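Local coordinates for protein hemagglutinin (Pseudomonas aeruginosa, PDB 6D7Y) that forms the toxic C-terminal tip of a CdiA contact-dependent growth inhibition protein, which probably poisons competing bacteria unless the matching immunity protein binds it, at residues A[6-11]-A[16-21]; A[63-66]-A[70-73]. One frame throughout, in Å; residues are numbered along the deposited sequence.

Contact 1 of 2, residues A[6-11]-A[16-21]; sequences DTAQAP and TVIGHA
Thr16 fits into the turn that runs from Thr7 to Ala10, and its CB and methyl lie against the carbonyl oxygens of Ala8, Gln9 and Ala10. Thr16 CB lies 3.5 Å from Ala10 O and 3.6 Å from Ala8 O. From there the two branches part. The methyl Thr16 CG2 heads for the turn and comes within 3.6 Å of Gln9 O. The hydroxyl, set between the backbone N and carbonyl carbon by chi1 of 58°, turns to the helix that starts at Val17: Thr16 OG1 accepts from Gly19 N at 3.0 Å, the N-cap bond, and is also hydrogen-bonded to Asn44 OD1 of helix 40-56. The first helical N-H groups reach back to the turn. Ile18 N gives a bond of 3.0 Å to Ala8 O, while Val17 N makes a weak one to Ala10 O. Beside the stronger bond, Ile18 CG2 sits 3.4 Å from Ala8 O and Ile18 CB meets Ala8 CB at 4.0 Å. The threonine hydroxyl thus caps the helix at Gly19, and the turn carbonyls accept the N-H of Ile18 and, weakly, of Val17, which have no acceptor within the helix itself.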
ATOM      1  N   ASP A   6     -12.443  -1.057  -3.509  1.00 51.76           N
ATOM      2  CA  ASP A   6     -13.141  -2.291  -3.096  1.00 52.17           C
ATOM      3  C   ASP A   6     -12.190  -3.453  -2.852  1.00 46.51           C
ATOM      4  O   ASP A   6     -12.441  -4.284  -1.988  1.00 45.56           O
ATOM      5  CB  ASP A   6     -14.191  -2.695  -4.139  1.00 58.03           C
ATOM      6  CG  ASP A   6     -15.259  -1.625  -4.350  1.00 64.66           C
ATOM      7  OD1 ASP A   6     -15.369  -0.692  -3.519  1.00 70.58           O
ATOM      8  OD2 ASP A   6     -15.995  -1.723  -5.355  1.00 68.13           O
ATOM      9  N   THR A   7     -11.109  -3.521  -3.623  1.00 45.31           N
ATOM     10  CA  THR A   7     -10.089  -4.554  -3.424  1.00 41.29           C
ATOM     11  C   THR A   7      -9.263  -4.240  -2.177  1.00 37.51           C
ATOM     12  O   THR A   7      -8.994  -5.105  -1.341  1.00 37.49           O
ATOM     13  CB  THR A   7      -9.149  -4.659  -4.641  1.00 40.70           C
ATOM     14  OG1 THR A   7      -8.660  -3.337  -5.017  1.00 36.52           O
ATOM     15  CG2 THR A   7      -9.901  -5.290  -5.786  1.00 43.82           C
ATOM     16  N   ALA A   8      -8.863  -2.987  -2.064  1.00 33.82           N
ATOM     17  CA  ALA A   8      -8.072  -2.545  -0.934  1.00 31.60           C
ATOM     18  C   ALA A   8      -8.831  -2.672   0.402  1.00 31.73           C
ATOM     19  O   ALA A   8      -8.291  -3.186   1.367  1.00 29.12           O
ATOM     20  CB  ALA A   8      -7.641  -1.102  -1.147  1.00 31.33           C
ATOM     21  N   GLN A   9     -10.094  -2.243   0.421  1.00 32.39           N
ATOM     22  CA  GLN A   9     -10.891  -2.241   1.643  1.00 35.50           C
ATOM     23  C   GLN A   9     -11.758  -3.483   1.863  1.00 37.49           C
ATOM     24  O   GLN A   9     -12.671  -3.462   2.689  1.00 38.46           O
ATOM     25  CB  GLN A   9     -11.713  -0.951   1.709  1.00 37.99           C
ATOM     26  CG  GLN A   9     -10.817   0.268   1.801  1.00 39.48           C
ATOM     27  CD  GLN A   9     -11.573   1.566   1.896  1.00 42.98           C
ATOM     28  OE1 GLN A   9     -11.533   2.223   2.927  1.00 47.10           O
ATOM     29  NE2 GLN A   9     -12.292   1.926   0.841  1.00 43.80           N
ATOM     30  N   ALA A  10     -11.457  -4.563   1.140  1.00 37.96           N
ATOM     31  CA  ALA A  10     -12.195  -5.795   1.303  1.00 40.40           C
ATOM     32  C   ALA A  10     -11.844  -6.363   2.675  1.00 41.57           C
ATOM     33  O   ALA A  10     -10.656  -6.454   2.991  1.00 42.86           O
ATOM     34  CB  ALA A  10     -11.815  -6.793   0.223  1.00 41.74           C
ATOM     35  N   PRO A  11     -12.861  -6.673   3.507  1.00 44.09           N
ATOM     36  CA  PRO A  11     -12.654  -7.275   4.828  1.00 44.87           C
ATOM     37  C   PRO A  11     -11.844  -8.558   4.709  1.00 43.87           C
ATOM     38  O   PRO A  11     -12.173  -9.431   3.903  1.00 45.27           O
ATOM     39  CB  PRO A  11     -14.072  -7.589   5.301  1.00 47.58           C
ATOM     40  CG  PRO A  11     -14.918  -6.573   4.634  1.00 49.79           C
ATOM     41  CD  PRO A  11     -14.272  -6.277   3.313  1.00 48.40           C
ATOM     42  N   THR A  16      -8.415  -5.366   6.712  1.00 28.72           N
ATOM     43  CA  THR A  16      -8.637  -5.317   5.270  1.00 28.71           C
ATOM     44  C   THR A  16      -7.328  -5.671   4.567  1.00 26.03           C
ATOM     45  O   THR A  16      -6.283  -5.726   5.204  1.00 24.69           O
ATOM     46  CB  THR A  16      -9.073  -3.917   4.805  1.00 30.31           C
ATOM     47  OG1 THR A  16      -8.078  -2.944   5.170  1.00 28.76           O
ATOM     48  CG2 THR A  16     -10.410  -3.543   5.446  1.00 33.63           C
ATOM     49  N   VAL A  17      -7.393  -5.936   3.264  1.00 24.88           N
ATOM     50  CA  VAL A  17      -6.171  -6.220   2.500  1.00 24.75           C
ATOM     51  C   VAL A  17      -5.160  -5.081   2.710  1.00 22.92           C
ATOM     52  O   VAL A  17      -3.998  -5.328   3.034  1.00 21.66           O
ATOM     53  CB  VAL A  17      -6.463  -6.413   0.997  1.00 25.18           C
ATOM     54  CG1 VAL A  17      -5.178  -6.530   0.197  1.00 24.89           C
ATOM     55  CG2 VAL A  17      -7.359  -7.624   0.778  1.00 26.84           C
ATOM     56  N   ILE A  18      -5.612  -3.837   2.592  1.00 23.01           N
ATOM     57  CA  ILE A  18      -4.690  -2.706   2.744  1.00 22.26           C
ATOM     58  C   ILE A  18      -4.241  -2.487   4.191  1.00 24.21           C
ATOM     59  O   ILE A  18      -3.105  -2.068   4.426  1.00 22.00           O
ATOM     60  CB  ILE A  18      -5.247  -1.424   2.080  1.00 23.67           C
ATOM     61  CG1 ILE A  18      -4.104  -0.429   1.806  1.00 24.89           C
ATOM     62  CG2 ILE A  18      -6.413  -0.841   2.900  1.00 24.52           C
ATOM     63  CD1 ILE A  18      -4.497   0.727   0.916  1.00 28.26           C
ATOM     64  N   GLY A  19      -5.105  -2.795   5.161  1.00 23.81           N
ATOM     65  CA  GLY A  19      -4.742  -2.663   6.570  1.00 24.61           C
ATOM     66  C   GLY A  19      -3.624  -3.649   6.899  1.00 23.87           C
ATOM     67  O   GLY A  19      -2.634  -3.288   7.542  1.00 24.94           O
ATOM     68  N   HIS A  20      -3.767  -4.896   6.448  1.00 22.11           N
ATOM     69  CA  HIS A  20      -2.712  -5.897   6.671  1.00 21.58           C
ATOM     70  C   HIS A  20      -1.394  -5.472   5.978  1.00 20.42           C
ATOM     71  O   HIS A  20      -0.281  -5.683   6.500  1.00 20.38           O
ATOM     72  CB  HIS A  20      -3.142  -7.286   6.189  1.00 22.06           C
ATOM     73  CG  HIS A  20      -4.132  -7.971   7.088  1.00 23.94           C
ATOM     74  ND1 HIS A  20      -3.774  -8.520   8.298  1.00 26.58           N
ATOM     75  CD2 HIS A  20      -5.447  -8.255   6.921  1.00 26.29           C
ATOM     76  CE1 HIS A  20      -4.834  -9.084   8.851  1.00 28.00           C
ATOM     77  NE2 HIS A  20      -5.861  -8.935   8.034  1.00 27.32           N
ATOM     78  N   ALA A  21      -1.518  -4.916   4.787  1.00 19.48           N
ATOM     79  CA  ALA A  21      -0.327  -4.469   4.056  1.00 20.31           C
ATOM     80  C   ALA A  21       0.420  -3.403   4.849  1.00 20.67           C
ATOM     81  O   ALA A  21       1.658  -3.452   4.949  1.00 21.15           O
ATOM     82  CB  ALA A  21      -0.711  -3.953   2.683  1.00 19.76           C
TER

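Contact 2 of 2, residues A[63-66]-A[70-73]; sequences PTMN and ITFL
Residues 63-66 and 70-73 pair as the turn end of an antiparallel beta hairpin, strands 62-65 and 71-76, at the surface of the domain. The strand segments meet at 151° between their N-to-C directions, their axes 4.5 Å apart at the closest. Thr64 and Phe72 are the hydrogen-bonded pair: Thr64 N donates to Phe72 O at 2.8 Å, and Phe72 N returns a bond of 3.0 Å to Thr64 O. On either side of them, Pro63-Leu73 and Met65-Thr71 are non-hydrogen-bonded pairs, and both put their side chains on the face away from Thr64 and Phe72. There the CG corner of the Pro63 ring touches Leu73 CD2 at 4.0 Å. Met65, a selenomethionine, runs out anti to its backbone N (chi1 -165°) and then bends near its end, which brings Met65 CE to 3.3 Å from Thr71 OG1. Nearer the turn, Asn66 is gripped twice by Ile70. Asn66 N donates to Ile70 O at 3.0 Å, and Ile70 N donates to Asn66 OD1 at 3.2 Å, arriving from above the amide plane. The same OD1 takes Lys68 N, an Asx turn at the start of the connecting loop, while Asn66 ND2 comes up to the edge of the Phe72 ring, 4.0 Å from Phe72 CE2. Strand 62-65 is an outermost strand of the four-stranded sheet; strand 71-76 has its second neighbour in strand 82-86, where Phe72 lies on Arg84 and Asn86, and Leu73 shares backbone bonds with Leu85.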
ATOM      1  N   PRO A  63       4.248   1.342 -15.398  1.00 18.35           N
ATOM      2  CA  PRO A  63       4.097  -0.113 -15.584  1.00 18.23           C
ATOM      3  C   PRO A  63       5.499  -0.696 -15.394  1.00 18.84           C
ATOM      4  O   PRO A  63       6.468  -0.176 -15.993  1.00 20.52           O
ATOM      5  CB  PRO A  63       3.616  -0.237 -17.022  1.00 19.69           C
ATOM      6  CG  PRO A  63       3.113   1.098 -17.390  1.00 21.05           C
ATOM      7  CD  PRO A  63       3.957   2.076 -16.640  1.00 19.94           C
ATOM      8  N   THR A  64       5.620  -1.712 -14.552  1.00 17.48           N
ATOM      9  CA  THR A  64       6.893  -2.296 -14.185  1.00 20.37           C
ATOM     10  C   THR A  64       6.793  -3.814 -14.154  1.00 21.62           C
ATOM     11  O   THR A  64       5.956  -4.354 -13.417  1.00 22.04           O
ATOM     12  CB  THR A  64       7.293  -1.798 -12.764  1.00 22.43           C
ATOM     13  OG1 THR A  64       7.271  -0.356 -12.717  1.00 23.92           O
ATOM     14  CG2 THR A  64       8.677  -2.281 -12.372  1.00 24.44           C
HETATM   15  N   MSE A  65       7.644  -4.495 -14.927  1.00 22.11           N
HETATM   16  CA  MSE A  65       7.635  -5.963 -14.987  1.00 23.34           C
HETATM   17  C   MSE A  65       8.758  -6.513 -14.167  1.00 24.41           C
HETATM   18  O   MSE A  65       9.871  -5.992 -14.185  1.00 24.60           O
HETATM   19  CB  MSE A  65       7.747  -6.490 -16.443  1.00 27.21           C
HETATM   20  CG  MSE A  65       7.365  -7.974 -16.564  1.00 29.72           C
HETATM   21 SE   MSE A  65       7.717  -8.600 -18.411  1.00 41.63          SE
HETATM   22  CE  MSE A  65       5.845  -8.842 -18.985  1.00 37.08           C
ATOM     23  N   ASN A  66       8.494  -7.598 -13.445  1.00 23.00           N
ATOM     24  CA  ASN A  66       9.535  -8.215 -12.629  1.00 24.99           C
ATOM     25  C   ASN A  66      10.170  -9.403 -13.355  1.00 26.63           C
ATOM     26  O   ASN A  66       9.811  -9.711 -14.496  1.00 26.43           O
ATOM     27  CB  ASN A  66       9.008  -8.589 -11.244  1.00 23.93           C
ATOM     28  CG  ASN A  66       7.956  -9.673 -11.285  1.00 23.12           C
ATOM     29  OD1 ASN A  66       7.958 -10.523 -12.172  1.00 22.92           O
ATOM     30  ND2 ASN A  66       7.072  -9.671 -10.281  1.00 22.56           N
ATOM     31  N   ILE A  70       5.590 -10.822 -14.326  0.60 23.24           N
ATOM     32  CA  ILE A  70       4.350 -10.230 -13.848  0.60 23.36           C
ATOM     33  C   ILE A  70       4.541  -8.720 -13.859  0.60 22.15           C
ATOM     34  O   ILE A  70       5.549  -8.200 -13.347  0.60 21.00           O
ATOM     35  CB  ILE A  70       3.954 -10.726 -12.456  0.60 24.33           C
ATOM     36  CG1 ILE A  70       4.034 -12.255 -12.428  0.60 27.45           C
ATOM     37  CG2 ILE A  70       2.539 -10.255 -12.089  0.60 25.00           C
ATOM     38  CD1 ILE A  70       3.653 -12.870 -11.113  0.60 29.69           C
ATOM     39  N   THR A  71       3.557  -8.030 -14.424  1.00 22.29           N
ATOM     40  CA  THR A  71       3.590  -6.556 -14.568  1.00 20.90           C
ATOM     41  C   THR A  71       2.597  -5.871 -13.644  1.00 18.94           C
ATOM     42  O   THR A  71       1.469  -6.317 -13.486  1.00 18.46           O
ATOM     43  CB  THR A  71       3.299  -6.138 -16.028  1.00 23.04           C
ATOM     44  OG1 THR A  71       4.166  -6.853 -16.900  1.00 27.16           O
ATOM     45  CG2 THR A  71       3.519  -4.655 -16.245  1.00 23.52           C
ATOM     46  N   PHE A  72       3.040  -4.782 -13.024  1.00 16.54           N
ATOM     47  CA  PHE A  72       2.218  -4.018 -12.117  1.00 16.48           C
ATOM     48  C   PHE A  72       2.350  -2.534 -12.418  1.00 17.19           C
ATOM     49  O   PHE A  72       3.289  -2.124 -13.105  1.00 18.80           O
ATOM     50  CB  PHE A  72       2.673  -4.201 -10.666  1.00 17.29           C
ATOM     51  CG  PHE A  72       2.624  -5.610 -10.142  1.00 17.02           C
ATOM     52  CD1 PHE A  72       1.432  -6.181  -9.783  1.00 18.67           C
ATOM     53  CD2 PHE A  72       3.790  -6.330  -9.940  1.00 18.97           C
ATOM     54  CE1 PHE A  72       1.389  -7.460  -9.282  1.00 19.29           C
ATOM     55  CE2 PHE A  72       3.758  -7.602  -9.432  1.00 20.00           C
ATOM     56  CZ  PHE A  72       2.553  -8.176  -9.108  1.00 20.40           C
ATOM     57  N   LEU A  73       1.433  -1.730 -11.873  1.00 15.78           N
ATOM     58  CA  LEU A  73       1.548  -0.267 -11.966  1.00 16.38           C
ATOM     59  C   LEU A  73       2.128   0.139 -10.622  1.00 15.77           C
ATOM     60  O   LEU A  73       1.519  -0.120  -9.584  1.00 17.17           O
ATOM     61  CB  LEU A  73       0.210   0.406 -12.225  1.00 16.99           C
ATOM     62  CG  LEU A  73      -0.555  -0.087 -13.442  1.00 17.19           C
ATOM     63  CD1 LEU A  73      -1.921   0.569 -13.491  1.00 19.04           C
ATOM     64  CD2 LEU A  73       0.216   0.143 -14.737  1.00 18.16           C
TER

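The two contacts follow one another along the chain and do not touch: their centres are 21 Å apart and their nearest atoms about 12 Å. The four-stranded antiparallel sheet connects them: contact 2 is made of its first two strands, with 62-65 outermost, whereas contact 1 packs by the outermost strand at the other end of the order, 91-95, where Ala8 and Ile18 pack on Phe91 and Thr7 OG1 bonds to Phe91 N. Contact 1 also borders helix 40-56, and its centre lies about 9 Å from the centre of the chain, against about 15 Å for that of contact 2. One sets the start of a helix against the sheet; the other closes a hairpin at the surface.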